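Local coordinates for protein putative 2-dehydro-3-deoxygalactonokinase (Sinorhizobium meliloti, PDB 3T69) that probably phosphorylates 2-dehydro-3-deoxy-D-galactonate with ATP, a step in galactonate and galactose degradation by the DeLey-Doudoroff pathway, at residues Y8-T16 with L65-A73; G78-E86 with G96-V104. All coordinates share one frame; numbering follows the deposited sequence.

Interaction 1 (Y8-T16 with L65-A73); sequences YYAAVDWGT and LPIIICGMA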
loop_
_atom_site.group_PDB
_atom_site.type_symbol
_atom_site.label_atom_id
_atom_site.label_comp_id
_atom_site.label_asym_id
_atom_site.label_seq_id
_atom_site.Cartn_x
_atom_site.Cartn_y
_atom_site.Cartn_z
ATOM N N TYR B 8 -41.165 -16.694 2.147
ATOM C CA TYR B 8 -40.578 -16.777 3.544
ATOM C C TYR B 8 -39.762 -15.555 3.984
ATOM O O TYR B 8 -40.239 -14.761 4.794
ATOM C CB TYR B 8 -39.681 -17.978 3.694
ATOM C CG TYR B 8 -39.318 -18.315 5.126
ATOM C CD1 TYR B 8 -38.536 -19.440 5.399
ATOM C CD2 TYR B 8 -39.777 -17.544 6.217
ATOM C CE1 TYR B 8 -38.192 -19.796 6.700
ATOM C CE2 TYR B 8 -39.426 -17.892 7.560
ATOM C CZ TYR B 8 -38.630 -19.023 7.771
ATOM O OH TYR B 8 -38.219 -19.433 9.036
ATOM N N TYR B 9 -38.533 -15.409 3.466
ATOM C CA TYR B 9 -37.693 -14.255 3.796
ATOM C C TYR B 9 -36.864 -13.766 2.616
ATOM O O TYR B 9 -36.630 -14.513 1.674
ATOM C CB TYR B 9 -36.825 -14.493 5.064
ATOM C CG TYR B 9 -35.785 -15.595 4.916
ATOM C CD1 TYR B 9 -36.070 -16.926 5.284
ATOM C CD2 TYR B 9 -34.513 -15.320 4.400
ATOM C CE1 TYR B 9 -35.109 -17.949 5.120
ATOM C CE2 TYR B 9 -33.570 -16.332 4.239
ATOM C CZ TYR B 9 -33.866 -17.637 4.590
ATOM O OH TYR B 9 -32.896 -18.615 4.434
ATOM N N ALA B 10 -36.490 -12.483 2.648
ATOM C CA ALA B 10 -35.455 -11.941 1.760
ATOM C C ALA B 10 -34.135 -11.986 2.535
ATOM O O ALA B 10 -34.100 -11.666 3.730
ATOM C CB ALA B 10 -35.773 -10.518 1.307
ATOM N N ALA B 11 -33.071 -12.428 1.860
ATOM C CA ALA B 11 -31.724 -12.387 2.395
ATOM C C ALA B 11 -30.937 -11.401 1.548
ATOM O O ALA B 11 -30.969 -11.485 0.312
ATOM C CB ALA B 11 -31.102 -13.751 2.341
ATOM N N VAL B 12 -30.268 -10.455 2.221
ATOM C CA VAL B 12 -29.513 -9.396 1.560
ATOM C C VAL B 12 -28.095 -9.342 2.132
ATOM O O VAL B 12 -27.920 -9.219 3.354
ATOM C CB VAL B 12 -30.170 -8.022 1.807
ATOM C CG1 VAL B 12 -29.259 -6.897 1.359
ATOM C CG2 VAL B 12 -31.535 -7.932 1.144
ATOM N N ASP B 13 -27.088 -9.448 1.254
ATOM C CA ASP B 13 -25.661 -9.343 1.632
ATOM C C ASP B 13 -25.117 -8.056 1.050
ATOM O O ASP B 13 -24.818 -7.973 -0.126
ATOM C CB ASP B 13 -24.862 -10.559 1.152
ATOM C CG ASP B 13 -23.377 -10.538 1.596
ATOM O OD1 ASP B 13 -23.037 -10.070 2.705
ATOM O OD2 ASP B 13 -22.529 -11.041 0.844
ATOM N N TRP B 14 -25.023 -7.038 1.898
ATOM C CA TRP B 14 -24.791 -5.681 1.457
ATOM C C TRP B 14 -23.340 -5.308 1.795
ATOM O O TRP B 14 -23.008 -4.869 2.920
ATOM C CB TRP B 14 -25.804 -4.741 2.093
ATOM C CG TRP B 14 -26.197 -3.634 1.199
ATOM C CD1 TRP B 14 -25.417 -3.032 0.275
ATOM C CD2 TRP B 14 -27.475 -2.960 1.152
ATOM N NE1 TRP B 14 -26.117 -2.033 -0.360
ATOM C CE2 TRP B 14 -27.388 -1.981 0.148
ATOM C CE3 TRP B 14 -28.692 -3.125 1.831
ATOM C CZ2 TRP B 14 -28.468 -1.157 -0.193
ATOM C CZ3 TRP B 14 -29.757 -2.295 1.495
ATOM C CH2 TRP B 14 -29.633 -1.321 0.500
ATOM N N GLY B 15 -22.479 -5.523 0.800
ATOM C CA GLY B 15 -21.054 -5.276 0.914
ATOM C C GLY B 15 -20.681 -3.845 0.617
ATOM O O GLY B 15 -21.545 -3.040 0.264
ATOM N N THR B 16 -19.388 -3.535 0.747
ATOM C CA THR B 16 -18.926 -2.183 0.480
ATOM C C THR B 16 -19.186 -1.820 -0.971
ATOM O O THR B 16 -19.524 -0.676 -1.255
ATOM C CB THR B 16 -17.426 -2.009 0.735
ATOM O OG1 THR B 16 -17.081 -2.661 1.957
ATOM C CG2 THR B 16 -17.032 -0.524 0.791
ATOM N N LEU B 65 -42.836 -9.276 3.198
ATOM C CA LEU B 65 -41.854 -10.311 3.346
ATOM C C LEU B 65 -40.794 -9.629 4.128
ATOM O O LEU B 65 -40.391 -8.533 3.756
ATOM C CB LEU B 65 -41.320 -10.757 1.988
ATOM C CG LEU B 65 -40.274 -11.877 2.034
ATOM C CD1 LEU B 65 -40.889 -13.279 2.315
ATOM C CD2 LEU B 65 -39.389 -11.848 0.753
ATOM N N PRO B 66 -40.347 -10.266 5.229
ATOM C CA PRO B 66 -39.347 -9.672 6.113
ATOM C C PRO B 66 -37.993 -9.715 5.417
ATOM O O PRO B 66 -37.881 -10.349 4.374
ATOM C CB PRO B 66 -39.358 -10.604 7.338
ATOM C CG PRO B 66 -39.885 -11.896 6.837
ATOM C CD PRO B 66 -40.616 -11.682 5.563
ATOM N N ILE B 67 -36.979 -9.065 5.999
ATOM C CA ILE B 67 -35.651 -8.901 5.384
ATOM C C ILE B 67 -34.551 -9.033 6.422
ATOM O O ILE B 67 -34.557 -8.346 7.442
ATOM C CB ILE B 67 -35.499 -7.532 4.717
ATOM C CG1 ILE B 67 -36.777 -7.183 3.949
ATOM C CG2 ILE B 67 -34.295 -7.496 3.830
ATOM C CD1 ILE B 67 -36.530 -6.313 2.715
ATOM N N ILE B 68 -33.598 -9.910 6.124
ATOM C CA ILE B 68 -32.444 -10.129 6.948
ATOM C C ILE B 68 -31.208 -9.740 6.125
ATOM O O ILE B 68 -31.038 -10.177 4.983
ATOM C CB ILE B 68 -32.413 -11.566 7.436
ATOM C CG1 ILE B 68 -31.303 -11.789 8.461
ATOM C CG2 ILE B 68 -32.368 -12.510 6.283
ATOM C CD1 ILE B 68 -31.449 -10.899 9.715
ATOM N N ILE B 69 -30.389 -8.868 6.709
ATOM C CA ILE B 69 -29.271 -8.259 6.007
ATOM C C ILE B 69 -28.010 -8.338 6.823
ATOM O O ILE B 69 -28.008 -7.994 7.999
ATOM C CB ILE B 69 -29.495 -6.784 5.740
ATOM C CG1 ILE B 69 -30.907 -6.526 5.186
ATOM C CG2 ILE B 69 -28.414 -6.297 4.840
ATOM C CD1 ILE B 69 -31.206 -5.044 4.877
ATOM N N CYS B 70 -26.934 -8.787 6.191
ATOM C CA CYS B 70 -25.630 -8.799 6.800
ATOM C C CYS B 70 -24.716 -7.815 6.036
ATOM O O CYS B 70 -25.062 -7.381 4.939
ATOM C CB CYS B 70 -25.072 -10.237 6.794
ATOM S SG CYS B 70 -24.572 -10.863 5.172
ATOM N N GLY B 71 -23.562 -7.467 6.616
ATOM C CA GLY B 71 -22.554 -6.667 5.924
ATOM C C GLY B 71 -22.491 -5.192 6.286
ATOM O O GLY B 71 -23.027 -4.743 7.292
ATOM N N MET B 72 -21.847 -4.425 5.423
ATOM C CA MET B 72 -21.584 -3.026 5.690
ATOM C C MET B 72 -22.865 -2.192 5.698
ATOM O O MET B 72 -22.848 -0.978 5.924
ATOM C CB MET B 72 -20.559 -2.486 4.684
ATOM C CG MET B 72 -19.156 -3.014 4.862
ATOM S SD MET B 72 -18.346 -2.731 6.444
ATOM C CE MET B 72 -17.365 -4.207 6.351
ATOM N N ALA B 73 -24.013 -2.807 5.478
ATOM C CA ALA B 73 -25.225 -1.997 5.641
ATOM C C ALA B 73 -25.286 -1.529 7.124
ATOM O O ALA B 73 -25.979 -0.538 7.471
ATOM C CB ALA B 73 -26.456 -2.796 5.263
#
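With chi1 at 169°, V12 turns CG1 away from its own amide nitrogen; I69 swings CG2 the same way, and the two branches lie side by side on one face of a parallel β-pair, 3.6 Å apart from V12 CG1 to I69 CG2. The pair, strands 9-14 and 67-71, belongs to the first lobe of an ASKHA kinase fold; the short axes approach to 4.8 Å at 17°. Register evidence is the alternating ladder: A10 N to P66 O, I68 N to A10 O, V12 N to I68 O at 2.9 Å, C70 N to V12 O, and W14 N to C70 O. On the face of V12, its other branch CG2 meets I67 CG2 at 3.9 Å, and helix 50-58 covers I67 and I69 through L52. The reverse face carries Y9, A11 and D13 against helix 290-305; there Y9 CD2 lies 4.0 Å from I68 CG2. Beyond the ladder, W14 O accepts two weak bonds, from M72 N and A73 N. Sequence DWGT at the strand end is consistent with the phosphate-binding turn of this superfamily. W14 CB closes the contact on A73 CB, 3.8 Å away.

Interaction 2 (G78-E86 with G96-V104); sequences GWKEAGYIE and GRATAIPDV. With SO4 (sulfate ion), chain F.
I101 packs on the W79 indole, its CG2 reaching W79 CZ2 at 3.6 Å; its CD1 is placed over the ring face but too close, which leaves a CH-pi contact doubtful. The two segments contribute short strands, 84-86 and 99-101, to the mixed sheet through strand 108-116, the first parallel to it and the second antiparallel. Between themselves the segments exchange no backbone-to-backbone hydrogen bond. Instead K80, extended throughout with CG opposite the backbone N (chi1 -170°), sends NZ to A100 O at 3.1 Å, nearly in line with the carbonyl (C=O...N 161°). T99 fits against the loop before strand 84-86, OG1 3.7 Å from A82 CA and CG2 3.9 Å from E81 O, while I85 CD1 meets R97 CB crosswise at 4.0 Å. One shell out, F48 stacks on W79, H49 meets it edge-to-face, and backbone bonds tie T99 to I110 and I85 to G113 and A115. A leucine in place of W79 would probably deprive I101 of its flat platform and F48 of its stacking partner. A sulfate, probably from the crystallisation liquor, takes A100 N through O4 at 3.0 Å.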
loop_
_atom_site.group_PDB
_atom_site.type_symbol
_atom_site.label_atom_id
_atom_site.label_comp_id
_atom_site.label_asym_id
_atom_site.label_seq_id
_atom_site.Cartn_x
_atom_site.Cartn_y
_atom_site.Cartn_z
ATOM N N GLY B 78 -23.184 3.780 7.113
ATOM C CA GLY B 78 -24.088 2.934 6.382
ATOM C C GLY B 78 -25.512 3.225 6.744
ATOM O O GLY B 78 -25.839 4.326 7.176
ATOM N N TRP B 79 -26.365 2.222 6.576
ATOM C CA TRP B 79 -27.775 2.383 6.870
ATOM C C TRP B 79 -28.089 2.711 8.325
ATOM O O TRP B 79 -28.719 3.716 8.604
ATOM C CB TRP B 79 -28.580 1.162 6.448
ATOM C CG TRP B 79 -30.052 1.504 6.197
ATOM C CD1 TRP B 79 -30.691 2.687 6.492
ATOM C CD2 TRP B 79 -31.052 0.645 5.609
ATOM N NE1 TRP B 79 -32.005 2.616 6.101
ATOM C CE2 TRP B 79 -32.256 1.380 5.559
ATOM C CE3 TRP B 79 -31.041 -0.675 5.116
ATOM C CZ2 TRP B 79 -33.437 0.841 5.068
ATOM C CZ3 TRP B 79 -32.219 -1.196 4.602
ATOM C CH2 TRP B 79 -33.398 -0.439 4.580
ATOM N N LYS B 80 -27.692 1.832 9.229
ATOM C CA LYS B 80 -27.864 2.048 10.648
ATOM C C LYS B 80 -26.811 1.225 11.357
ATOM O O LYS B 80 -26.555 0.096 10.962
ATOM C CB LYS B 80 -29.248 1.627 11.101
ATOM C CG LYS B 80 -29.536 2.060 12.508
ATOM C CD LYS B 80 -30.976 1.880 12.836
ATOM C CE LYS B 80 -31.198 2.048 14.312
ATOM N NZ LYS B 80 -32.520 1.481 14.624
ATOM N N GLU B 81 -26.165 1.797 12.368
ATOM C CA GLU B 81 -25.095 1.090 13.046
ATOM C C GLU B 81 -25.671 -0.191 13.700
ATOM O O GLU B 81 -26.531 -0.124 14.573
ATOM C CB GLU B 81 -24.355 2.023 14.040
ATOM C CG GLU B 81 -23.615 1.291 15.175
ATOM C CD GLU B 81 -22.315 1.973 15.673
ATOM O OE1 GLU B 81 -21.618 1.307 16.502
ATOM O OE2 GLU B 81 -21.992 3.129 15.243
ATOM N N ALA B 82 -25.243 -1.350 13.224
ATOM C CA ALA B 82 -25.550 -2.628 13.886
ATOM C C ALA B 82 -24.433 -2.780 14.904
ATOM O O ALA B 82 -23.511 -2.002 14.920
ATOM C CB ALA B 82 -25.536 -3.754 12.860
ATOM N N GLY B 83 -24.439 -3.722 15.799
ATOM C CA GLY B 83 -23.302 -3.614 16.720
ATOM C C GLY B 83 -22.117 -4.441 16.303
ATOM O O GLY B 83 -21.873 -4.656 15.117
ATOM N N TYR B 84 -21.401 -4.938 17.305
ATOM C CA TYR B 84 -20.380 -5.924 17.093
ATOM C C TYR B 84 -20.523 -6.808 18.301
ATOM O O TYR B 84 -20.818 -6.327 19.400
ATOM C CB TYR B 84 -18.990 -5.321 17.189
ATOM C CG TYR B 84 -18.471 -4.501 16.050
ATOM C CD1 TYR B 84 -18.076 -3.167 16.256
ATOM C CD2 TYR B 84 -18.301 -5.060 14.777
ATOM C CE1 TYR B 84 -17.561 -2.386 15.195
ATOM C CE2 TYR B 84 -17.789 -4.304 13.721
ATOM C CZ TYR B 84 -17.410 -2.968 13.932
ATOM O OH TYR B 84 -16.885 -2.241 12.873
ATOM N N ILE B 85 -20.290 -8.094 18.122
ATOM C CA ILE B 85 -20.236 -8.964 19.257
ATOM C C ILE B 85 -18.764 -9.213 19.372
ATOM O O ILE B 85 -18.036 -9.435 18.370
ATOM C CB ILE B 85 -21.014 -10.316 19.033
ATOM C CG1 ILE B 85 -22.512 -10.089 18.849
ATOM C CG2 ILE B 85 -20.753 -11.305 20.180
ATOM C CD1 ILE B 85 -23.252 -11.312 18.162
ATOM N N GLU B 86 -18.309 -9.201 20.605
ATOM C CA GLU B 86 -16.908 -9.305 20.814
ATOM C C GLU B 86 -16.460 -10.784 20.894
ATOM O O GLU B 86 -17.261 -11.677 21.217
ATOM C CB GLU B 86 -16.513 -8.382 21.952
ATOM C CG GLU B 86 -16.533 -8.894 23.341
ATOM C CD GLU B 86 -15.670 -7.949 24.239
ATOM O OE1 GLU B 86 -14.399 -8.011 24.086
ATOM O OE2 GLU B 86 -16.265 -7.117 25.019
ATOM N N GLY B 96 -29.661 -13.240 17.485
ATOM C CA GLY B 96 -30.264 -12.587 18.642
ATOM C C GLY B 96 -29.855 -11.125 18.838
ATOM O O GLY B 96 -30.622 -10.331 19.386
ATOM N N ARG B 97 -28.652 -10.762 18.392
ATOM C CA ARG B 97 -28.186 -9.388 18.521
ATOM C C ARG B 97 -28.488 -8.442 17.327
ATOM O O ARG B 97 -27.987 -7.308 17.273
ATOM C CB ARG B 97 -26.707 -9.383 18.915
ATOM C CG ARG B 97 -26.499 -9.260 20.419
ATOM C CD ARG B 97 -26.561 -10.572 21.101
ATOM N NE ARG B 97 -27.731 -10.713 21.977
ATOM C CZ ARG B 97 -28.265 -11.904 22.342
ATOM N NH1 ARG B 97 -27.753 -13.069 21.866
ATOM N NH2 ARG B 97 -29.333 -11.933 23.166
ATOM N N ALA B 98 -29.314 -8.894 16.391
ATOM C CA ALA B 98 -29.629 -8.088 15.214
ATOM C C ALA B 98 -30.371 -6.780 15.523
ATOM O O ALA B 98 -31.015 -6.627 16.565
ATOM C CB ALA B 98 -30.386 -8.894 14.230
ATOM N N THR B 99 -30.289 -5.831 14.599
ATOM C CA THR B 99 -30.751 -4.469 14.836
ATOM C C THR B 99 -31.869 -4.126 13.846
ATOM O O THR B 99 -31.713 -4.300 12.661
ATOM C CB THR B 99 -29.534 -3.461 14.684
ATOM O OG1 THR B 99 -28.580 -3.651 15.737
ATOM C CG2 THR B 99 -29.967 -2.026 14.623
ATOM N N ALA B 100 -32.993 -3.606 14.334
ATOM C CA ALA B 100 -34.118 -3.321 13.446
ATOM C C ALA B 100 -33.863 -2.041 12.658
ATOM O O ALA B 100 -33.216 -1.124 13.152
ATOM C CB ALA B 100 -35.412 -3.206 14.235
ATOM N N ILE B 101 -34.371 -2.014 11.434
ATOM C CA ILE B 101 -34.629 -0.776 10.707
ATOM C C ILE B 101 -36.130 -0.513 10.768
ATOM O O ILE B 101 -36.928 -1.356 10.354
ATOM C CB ILE B 101 -34.108 -0.853 9.250
ATOM C CG1 ILE B 101 -32.623 -1.196 9.313
ATOM C CG2 ILE B 101 -34.449 0.432 8.465
ATOM C CD1 ILE B 101 -31.847 -0.726 8.218
ATOM N N PRO B 102 -36.522 0.631 11.357
ATOM C CA PRO B 102 -37.951 0.859 11.547
ATOM C C PRO B 102 -38.680 0.815 10.202
ATOM O O PRO B 102 -38.209 1.377 9.228
ATOM C CB PRO B 102 -38.001 2.276 12.173
ATOM C CG PRO B 102 -36.675 2.466 12.801
ATOM C CD PRO B 102 -35.713 1.762 11.872
ATOM N N ASP B 103 -39.794 0.108 10.153
ATOM C CA ASP B 103 -40.648 0.096 8.962
ATOM C C ASP B 103 -42.001 -0.503 9.357
ATOM O O ASP B 103 -42.060 -1.522 10.044
ATOM C CB ASP B 103 -39.989 -0.673 7.793
ATOM C CG ASP B 103 -40.752 -0.507 6.460
ATOM O OD1 ASP B 103 -41.661 0.345 6.379
ATOM O OD2 ASP B 103 -40.458 -1.234 5.489
ATOM N N VAL B 104 -43.088 0.149 8.978
ATOM C CA VAL B 104 -44.398 -0.361 9.363
ATOM C C VAL B 104 -44.771 -1.593 8.484
ATOM O O VAL B 104 -45.390 -2.552 8.955
ATOM C CB VAL B 104 -45.479 0.774 9.376
ATOM C CG1 VAL B 104 -45.400 1.670 8.096
ATOM C CG2 VAL B 104 -46.885 0.214 9.541
HETATM S S SO4 F . -33.509 -2.735 18.026
HETATM O O1 SO4 F . -33.546 -1.629 17.074
HETATM O O2 SO4 F . -32.468 -2.495 18.987
HETATM O O3 SO4 F . -34.772 -2.960 18.689
HETATM O O4 SO4 F . -33.285 -3.991 17.314
#

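In the fold
Interactions 1 and 2 follow one another along the chain and reach the same sheet, their centres about 11 Å apart. They meet at W79: its CB lies 3.3 Å from A73 O, and its CZ3 lies 4.0 Å from I69 CD1 and 4.1 Å from W14 CZ3. F48 joins them further, edge-to-face to W14 and stacked on W79, as does R126, which M72 touches and which hydrogen-bonds G83 O. Strand 108-116 pairs with strand 67-71 of interaction 1 and with both strands of interaction 2. The putative phosphate-binding turn belongs to interaction 1; the sulfate at interaction 2 is remote from it, so it does not mark that site.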